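Local atomic coordinates of adhesion and penetration protein autotransporter (Haemophilus influenzae, PDB entry 3SYJ), a protein that promotes bacterial adherence to and invasion of host cells, is probably a serine protease, and self-associates between bacteria during aggregation and biofilm formation. Residues 657-669 against 712-724. Numbering follows the deposited sequence.
Sequences NANATFGVVPNQQ and NATANVKGLAKLN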
loop_
_atom_site.group_PDB
_atom_site.type_symbol
_atom_site.label_atom_id
_atom_site.label_comp_id
_atom_site.label_asym_id
_atom_site.label_seq_id
_atom_site.Cartn_x
_atom_site.Cartn_y
_atom_site.Cartn_z
ATOM N N ASN A 657 20.723 18.518 -15.604
ATOM C CA ASN A 657 21.645 18.870 -14.531
ATOM C C ASN A 657 21.044 19.900 -13.587
ATOM O O ASN A 657 21.765 20.673 -12.967
ATOM C CB ASN A 657 22.952 19.415 -15.102
ATOM C CG ASN A 657 23.653 18.421 -16.000
ATOM O OD1 ASN A 657 23.906 17.282 -15.607
ATOM N ND2 ASN A 657 23.970 18.847 -17.218
ATOM N N ALA A 658 19.721 19.907 -13.481
ATOM C CA ALA A 658 19.028 20.889 -12.659
ATOM C C ALA A 658 19.192 20.585 -11.172
ATOM O O ALA A 658 19.689 19.525 -10.794
ATOM C CB ALA A 658 17.561 20.935 -13.027
ATOM N N ASN A 659 18.775 21.521 -10.331
ATOM C CA ASN A 659 18.825 21.310 -8.894
ATOM C C ASN A 659 17.654 21.964 -8.169
ATOM O O ASN A 659 17.150 22.996 -8.608
ATOM C CB ASN A 659 20.154 21.811 -8.330
ATOM C CG ASN A 659 20.371 21.372 -6.899
ATOM O OD1 ASN A 659 19.611 21.741 -5.998
ATOM N ND2 ASN A 659 21.410 20.568 -6.678
ATOM N N ALA A 660 17.216 21.353 -7.071
ATOM C CA ALA A 660 16.168 21.922 -6.222
ATOM C C ALA A 660 16.542 21.767 -4.754
ATOM O O ALA A 660 16.885 20.670 -4.313
ATOM C CB ALA A 660 14.838 21.260 -6.494
ATOM N N THR A 661 16.473 22.863 -4.002
ATOM C CA THR A 661 16.873 22.861 -2.600
ATOM C C THR A 661 15.776 23.437 -1.709
ATOM O O THR A 661 15.195 24.475 -2.033
ATOM C CB THR A 661 18.158 23.682 -2.403
ATOM O OG1 THR A 661 19.184 23.166 -3.257
ATOM C CG2 THR A 661 18.618 23.633 -0.948
ATOM N N PHE A 662 15.501 22.764 -0.593
ATOM C CA PHE A 662 14.430 23.172 0.317
ATOM C C PHE A 662 14.926 23.387 1.747
ATOM O O PHE A 662 15.610 22.532 2.311
ATOM C CB PHE A 662 13.321 22.121 0.366
ATOM C CG PHE A 662 12.764 21.735 -0.976
ATOM C CD1 PHE A 662 11.534 22.214 -1.394
ATOM C CD2 PHE A 662 13.453 20.860 -1.802
ATOM C CE1 PHE A 662 11.009 21.846 -2.621
ATOM C CE2 PHE A 662 12.931 20.484 -3.027
ATOM C CZ PHE A 662 11.704 20.977 -3.437
ATOM N N GLY A 663 14.548 24.518 2.336
ATOM C CA GLY A 663 14.813 24.782 3.741
ATOM C C GLY A 663 16.088 25.562 3.989
ATOM O O GLY A 663 17.052 25.445 3.233
ATOM N N VAL A 664 16.093 26.372 5.044
ATOM C CA VAL A 664 17.322 27.005 5.510
ATOM C C VAL A 664 17.809 26.279 6.753
ATOM O O VAL A 664 17.006 25.748 7.515
ATOM C CB VAL A 664 17.122 28.490 5.840
ATOM C CG1 VAL A 664 16.820 29.270 4.575
ATOM C CG2 VAL A 664 16.012 28.654 6.864
ATOM N N VAL A 665 19.122 26.262 6.955
ATOM C CA VAL A 665 19.718 25.506 8.053
ATOM C C VAL A 665 20.159 26.422 9.193
ATOM O O VAL A 665 20.964 27.336 8.987
ATOM C CB VAL A 665 20.945 24.689 7.570
ATOM C CG1 VAL A 665 21.564 23.928 8.733
ATOM C CG2 VAL A 665 20.556 23.735 6.444
ATOM N N PRO A 666 19.632 26.185 10.405
ATOM C CA PRO A 666 20.056 26.982 11.560
ATOM C C PRO A 666 21.553 26.844 11.828
ATOM O O PRO A 666 22.101 25.759 11.650
ATOM C CB PRO A 666 19.255 26.376 12.712
ATOM C CG PRO A 666 18.077 25.746 12.065
ATOM C CD PRO A 666 18.578 25.222 10.759
ATOM N N ASN A 667 22.194 27.935 12.240
ATOM C CA ASN A 667 23.616 27.933 12.599
ATOM C C ASN A 667 24.567 27.718 11.432
ATOM O O ASN A 667 25.715 27.327 11.622
ATOM C CB ASN A 667 23.889 26.927 13.713
ATOM C CG ASN A 667 23.210 27.313 15.000
ATOM O OD1 ASN A 667 22.343 26.597 15.500
ATOM N ND2 ASN A 667 23.580 28.475 15.537
ATOM N N GLN A 668 24.077 27.978 10.226
ATOM C CA GLN A 668 24.918 28.010 9.039
ATOM C C GLN A 668 24.571 29.255 8.252
ATOM O O GLN A 668 23.629 29.973 8.588
ATOM C CB GLN A 668 24.663 26.797 8.153
ATOM C CG GLN A 668 24.944 25.475 8.818
ATOM C CD GLN A 668 24.855 24.316 7.845
ATOM O OE1 GLN A 668 24.313 24.449 6.741
ATOM N NE2 GLN A 668 25.387 23.167 8.250
ATOM N N GLN A 669 25.332 29.506 7.197
ATOM C CA GLN A 669 24.980 30.568 6.275
ATOM C C GLN A 669 24.003 30.010 5.261
ATOM O O GLN A 669 24.139 28.872 4.820
ATOM C CB GLN A 669 26.218 31.121 5.570
ATOM C CG GLN A 669 27.161 31.856 6.502
ATOM C CD GLN A 669 28.131 32.759 5.768
ATOM O OE1 GLN A 669 28.483 32.509 4.611
ATOM N NE2 GLN A 669 28.569 33.820 6.440
ATOM N N ASN A 712 20.864 13.784 -14.357
ATOM C CA ASN A 712 21.856 14.125 -13.344
ATOM C C ASN A 712 21.307 15.040 -12.264
ATOM O O ASN A 712 22.063 15.663 -11.528
ATOM C CB ASN A 712 23.068 14.800 -13.982
ATOM C CG ASN A 712 23.917 13.845 -14.786
ATOM O OD1 ASN A 712 23.612 12.659 -14.889
ATOM N ND2 ASN A 712 24.996 14.360 -15.365
ATOM N N ALA A 713 19.989 15.120 -12.170
ATOM C CA ALA A 713 19.354 16.053 -11.245
ATOM C C ALA A 713 19.706 15.796 -9.779
ATOM O O ALA A 713 19.950 14.662 -9.366
ATOM C CB ALA A 713 17.847 16.053 -11.448
ATOM N N THR A 714 19.732 16.868 -9.000
ATOM C CA THR A 714 20.007 16.779 -7.575
ATOM C C THR A 714 18.910 17.484 -6.794
ATOM O O THR A 714 18.399 18.512 -7.229
ATOM C CB THR A 714 21.353 17.429 -7.239
ATOM O OG1 THR A 714 22.408 16.682 -7.859
ATOM C CG2 THR A 714 21.578 17.453 -5.738
ATOM N N ALA A 715 18.540 16.923 -5.648
ATOM C CA ALA A 715 17.613 17.594 -4.742
ATOM C C ALA A 715 18.085 17.495 -3.296
ATOM O O ALA A 715 18.659 16.488 -2.879
ATOM C CB ALA A 715 16.212 17.046 -4.889
ATOM N N ASN A 716 17.828 18.550 -2.533
ATOM C CA ASN A 716 18.333 18.657 -1.176
ATOM C C ASN A 716 17.261 19.203 -0.238
ATOM O O ASN A 716 16.875 20.364 -0.345
ATOM C CB ASN A 716 19.536 19.595 -1.178
ATOM C CG ASN A 716 20.650 19.116 -0.276
ATOM O OD1 ASN A 716 20.530 19.117 0.960
ATOM N ND2 ASN A 716 21.757 18.706 -0.891
ATOM N N VAL A 717 16.763 18.368 0.665
ATOM C CA VAL A 717 15.842 18.844 1.688
ATOM C C VAL A 717 16.588 18.915 3.005
ATOM O O VAL A 717 17.064 17.899 3.507
ATOM C CB VAL A 717 14.608 17.939 1.843
ATOM C CG1 VAL A 717 13.756 18.417 3.010
ATOM C CG2 VAL A 717 13.790 17.933 0.566
ATOM N N LYS A 718 16.698 20.115 3.563
ATOM C CA LYS A 718 17.549 20.314 4.731
ATOM C C LYS A 718 16.961 21.309 5.716
ATOM O O LYS A 718 16.134 22.150 5.353
ATOM C CB LYS A 718 18.919 20.819 4.280
ATOM C CG LYS A 718 18.869 22.229 3.723
ATOM C CD LYS A 718 20.084 22.566 2.896
ATOM C CE LYS A 718 20.099 24.054 2.576
ATOM N NZ LYS A 718 21.173 24.406 1.610
ATOM N N GLY A 719 17.403 21.216 6.964
ATOM C CA GLY A 719 17.052 22.190 7.980
ATOM C C GLY A 719 15.562 22.307 8.253
ATOM O O GLY A 719 14.877 21.307 8.466
ATOM N N LEU A 720 15.066 23.540 8.248
ATOM C CA LEU A 720 13.681 23.833 8.601
ATOM C C LEU A 720 12.739 23.497 7.452
ATOM O O LEU A 720 12.160 24.379 6.808
ATOM C CB LEU A 720 13.548 25.299 8.998
ATOM C CG LEU A 720 14.413 25.687 10.197
ATOM C CD1 LEU A 720 14.227 27.148 10.556
ATOM C CD2 LEU A 720 14.080 24.796 11.377
ATOM N N ALA A 721 12.603 22.204 7.196
ATOM C CA ALA A 721 11.808 21.729 6.080
ATOM C C ALA A 721 11.347 20.309 6.350
ATOM O O ALA A 721 12.045 19.523 7.001
ATOM C CB ALA A 721 12.610 21.785 4.791
ATOM N N LYS A 722 10.158 19.997 5.851
ATOM C CA LYS A 722 9.575 18.679 5.994
ATOM C C LYS A 722 8.946 18.271 4.669
ATOM O O LYS A 722 8.045 18.944 4.162
ATOM C CB LYS A 722 8.527 18.690 7.105
ATOM C CG LYS A 722 7.811 17.372 7.318
ATOM C CD LYS A 722 6.824 17.502 8.462
ATOM C CE LYS A 722 6.202 16.174 8.832
ATOM N NZ LYS A 722 5.368 16.316 10.067
ATOM N N LEU A 723 9.442 17.177 4.104
ATOM C CA LEU A 723 8.900 16.640 2.865
ATOM C C LEU A 723 7.723 15.728 3.170
ATOM O O LEU A 723 7.883 14.682 3.796
ATOM C CB LEU A 723 9.976 15.874 2.096
ATOM C CG LEU A 723 9.610 15.255 0.744
ATOM C CD1 LEU A 723 8.908 16.243 -0.191
ATOM C CD2 LEU A 723 10.856 14.703 0.076
ATOM N N ASN A 724 6.533 16.138 2.744
ATOM C CA ASN A 724 5.351 15.310 2.901
ATOM C C ASN A 724 5.030 14.654 1.569
ATOM O O ASN A 724 4.074 15.033 0.889
ATOM C CB ASN A 724 4.176 16.148 3.402
ATOM C CG ASN A 724 4.430 16.739 4.786
ATOM O OD1 ASN A 724 4.804 16.027 5.721
ATOM N ND2 ASN A 724 4.225 18.043 4.920
HETATM O O HOH W 1 12.780 26.820 5.664
#
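F662 meets V717 on the buried face of two parallel strands, ring atom CD2 lying 3.8 Å from CG2 of the valine. With CG anti to its carbonyl carbon (chi1 -53°), the phenylalanine carries its ring beside its own backbone N, and that places the ring edge, in plane, near N716 O. W652 packs edge-to-face on the same ring, and I703 also touches the F662 side chain. A660 and A715 share this inward face. The strand axes of 659-662 and 714-718 run 4.7 Å apart and only 3° from parallel, joined by a regular ladder in which F662 N reaches N716 O at 2.8 Å and K718 N returns to F662 O at 2.9 Å. Past the last strand pair, L720 N still bonds to V664 O, between the loops. G663, having no side chain, lies with CA against K718 O in a CA-H...O contact. T661 and N716 occupy the face away from F662. The K718 chain, extended beyond CG, crosses V665 at about a right angle, K718 CG to V665 CG2 3.5 Å, and brings NZ within 3.7 Å of T661 CG2. Beyond V664, P666 CG rests 4.1 Å from L720 CG, while a water accepts weakly from V664 N and donates to L720 O. At the opposite end N712 ND2 gives a weak, bent bond (132°) to N657 OD1. Since 638-641 and 734-738 extend the ladder on either side, these strands are successive rungs of the passenger-domain beta-solenoid; its cohesion here probably rests mainly on backbone bonds and an apolar interior, the weak asparagine bond contributing less.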